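Local coordinates for protein cyclopropane-fatty-acyl-phospholipid synthase 1 (Mycobacterium tuberculosis, PDB 1KPG) that converts a double bond at the distal position of an alpha mycolic acid into a cyclopropane ring, using a methylene group from S-adenosyl-L-methionine, at residues Glu128-Ile133 with Arg156-Asp161. Numbering follows the deposited sequence.
Sequences EPVDRI and RLLPAD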
loop_
_atom_site.group_PDB
_atom_site.type_symbol
_atom_site.label_atom_id
_atom_site.label_comp_id
_atom_site.label_asym_id
_atom_site.label_seq_id
_atom_site.Cartn_x
_atom_site.Cartn_y
_atom_site.Cartn_z
ATOM N N GLU A 128 -17.199 -11.840 -3.361
ATOM C CA GLU A 128 -18.417 -11.191 -2.895
ATOM C C GLU A 128 -18.612 -9.875 -3.633
ATOM O O GLU A 128 -17.657 -9.128 -3.858
ATOM C CB GLU A 128 -18.333 -10.885 -1.396
ATOM C CG GLU A 128 -18.264 -12.082 -0.483
ATOM C CD GLU A 128 -18.166 -11.675 0.978
ATOM O OE1 GLU A 128 -18.667 -10.580 1.328
ATOM O OE2 GLU A 128 -17.601 -12.450 1.776
ATOM N N PRO A 129 -19.853 -9.571 -4.024
ATOM C CA PRO A 129 -20.054 -8.300 -4.725
ATOM C C PRO A 129 -19.741 -7.166 -3.747
ATOM O O PRO A 129 -20.018 -7.281 -2.552
ATOM C CB PRO A 129 -21.539 -8.338 -5.095
ATOM C CG PRO A 129 -21.829 -9.813 -5.204
ATOM C CD PRO A 129 -21.086 -10.376 -4.018
ATOM N N VAL A 130 -19.153 -6.087 -4.248
ATOM C CA VAL A 130 -18.832 -4.931 -3.417
ATOM C C VAL A 130 -19.191 -3.680 -4.210
ATOM O O VAL A 130 -19.311 -3.736 -5.429
ATOM C CB VAL A 130 -17.335 -4.904 -3.038
ATOM C CG1 VAL A 130 -17.013 -6.073 -2.100
ATOM C CG2 VAL A 130 -16.484 -4.980 -4.283
ATOM N N ASP A 131 -19.367 -2.558 -3.524
ATOM C CA ASP A 131 -19.732 -1.313 -4.193
ATOM C C ASP A 131 -18.552 -0.502 -4.718
ATOM O O ASP A 131 -18.609 0.065 -5.810
ATOM C CB ASP A 131 -20.573 -0.454 -3.243
ATOM C CG ASP A 131 -21.927 -1.069 -2.960
ATOM O OD1 ASP A 131 -22.406 -0.956 -1.812
ATOM O OD2 ASP A 131 -22.516 -1.664 -3.890
ATOM N N ARG A 132 -17.485 -0.445 -3.931
ATOM C CA ARG A 132 -16.290 0.299 -4.299
ATOM C C ARG A 132 -15.081 -0.448 -3.751
ATOM O O ARG A 132 -15.205 -1.250 -2.816
ATOM C CB ARG A 132 -16.343 1.705 -3.701
ATOM C CG ARG A 132 -17.503 2.573 -4.182
ATOM C CD ARG A 132 -17.275 3.067 -5.601
ATOM N NE ARG A 132 -18.270 4.052 -6.032
ATOM C CZ ARG A 132 -19.473 3.763 -6.524
ATOM N NH1 ARG A 132 -19.869 2.504 -6.662
ATOM N NH2 ARG A 132 -20.283 4.746 -6.897
ATOM N N ILE A 133 -13.914 -0.183 -4.328
ATOM C CA ILE A 133 -12.687 -0.831 -3.890
ATOM C C ILE A 133 -11.555 0.175 -3.735
ATOM O O ILE A 133 -11.444 1.125 -4.509
ATOM C CB ILE A 133 -12.226 -1.901 -4.899
ATOM C CG1 ILE A 133 -13.351 -2.903 -5.158
ATOM C CG2 ILE A 133 -11.006 -2.633 -4.366
ATOM C CD1 ILE A 133 -13.002 -3.939 -6.210
ATOM N N ARG A 156 -15.024 -7.236 -11.975
ATOM C CA ARG A 156 -16.170 -8.136 -11.858
ATOM C C ARG A 156 -16.996 -7.895 -10.590
ATOM O O ARG A 156 -18.218 -7.759 -10.654
ATOM C CB ARG A 156 -15.683 -9.595 -11.917
ATOM C CG ARG A 156 -16.760 -10.647 -11.647
ATOM C CD ARG A 156 -16.271 -12.036 -12.027
ATOM N NE ARG A 156 -15.065 -12.419 -11.300
ATOM C CZ ARG A 156 -15.046 -12.815 -10.032
ATOM N NH1 ARG A 156 -16.174 -12.882 -9.339
ATOM N NH2 ARG A 156 -13.898 -13.153 -9.459
ATOM N N LEU A 157 -16.329 -7.825 -9.441
ATOM C CA LEU A 157 -17.021 -7.621 -8.166
ATOM C C LEU A 157 -17.684 -6.251 -7.998
ATOM O O LEU A 157 -18.661 -6.121 -7.265
ATOM C CB LEU A 157 -16.056 -7.876 -7.000
ATOM C CG LEU A 157 -15.446 -9.281 -6.960
ATOM C CD1 LEU A 157 -14.566 -9.431 -5.730
ATOM C CD2 LEU A 157 -16.557 -10.322 -6.949
ATOM N N LEU A 158 -17.151 -5.239 -8.677
ATOM C CA LEU A 158 -17.678 -3.868 -8.614
ATOM C C LEU A 158 -19.058 -3.735 -9.287
ATOM O O LEU A 158 -19.415 -4.528 -10.160
ATOM C CB LEU A 158 -16.683 -2.932 -9.308
ATOM C CG LEU A 158 -16.005 -1.735 -8.623
ATOM C CD1 LEU A 158 -15.937 -1.903 -7.112
ATOM C CD2 LEU A 158 -14.610 -1.576 -9.232
ATOM N N PRO A 159 -19.858 -2.734 -8.878
ATOM C CA PRO A 159 -21.183 -2.548 -9.485
ATOM C C PRO A 159 -21.041 -1.852 -10.840
ATOM O O PRO A 159 -19.942 -1.465 -11.237
ATOM C CB PRO A 159 -21.919 -1.662 -8.480
ATOM C CG PRO A 159 -21.151 -1.850 -7.195
ATOM C CD PRO A 159 -19.728 -1.912 -7.667
ATOM N N ALA A 160 -22.163 -1.678 -11.530
ATOM C CA ALA A 160 -22.178 -1.037 -12.841
ATOM C C ALA A 160 -21.384 0.265 -12.891
ATOM O O ALA A 160 -20.580 0.476 -13.800
ATOM C CB ALA A 160 -23.624 -0.783 -13.280
ATOM N N ASP A 161 -21.610 1.143 -11.922
ATOM C CA ASP A 161 -20.910 2.421 -11.911
ATOM C C ASP A 161 -19.804 2.417 -10.865
ATOM O O ASP A 161 -19.457 3.453 -10.296
ATOM C CB ASP A 161 -21.905 3.545 -11.631
ATOM C CG ASP A 161 -23.090 3.520 -12.587
ATOM O OD1 ASP A 161 -22.879 3.702 -13.806
ATOM O OD2 ASP A 161 -24.234 3.309 -12.118
#
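Both torsions of Leu-158 (chi1 -122°, chi2 24°) lie well away from the staggered positions and send CD1 against Ile-133, while Leu-157 CD2 lies 3.5 Å from Glu-128 O. The two segments belong to one beta-alpha-beta unit of the Rossmann-like methyltransferase fold: the residues leading into strand 132-136 lie against the C-terminal end of helix 147-157, just before the chain turns into strand 163-171. The carbonyl of Leu-157, in the last turn of the helix, accepts an almost straight bond (173°) from Val-130 N, with N to O at 3.1 Å; the donor stands well above the carbonyl plane. Val-130 suits this buried place because one branch, CG2, lies 4.0 Å from Leu-157 CB while the side chain also meets Leu-69 of strand 67-71. Pro-159, which has no N-H to donate, instead lays its ring carbons against backbone oxygens, CD being 2.9 Å from both Val-130 O and Asp-131 O. That second oxygen also receives Arg-132 NH1 at 2.9 Å, in the guanidinium plane; the long chain bends back, and NE reaches Leu-60 O. Asp-161 O lies over one face of the Arg-132 guanidinium, offset toward its rim. Isoleucine and leucine fill the buried side without polar demands, although Ile-133 CG1 to Leu-158 CD1, at 3.4 Å, is shorter than usual and, with such torsions, leaves the exact placing of CD1 somewhat doubtful.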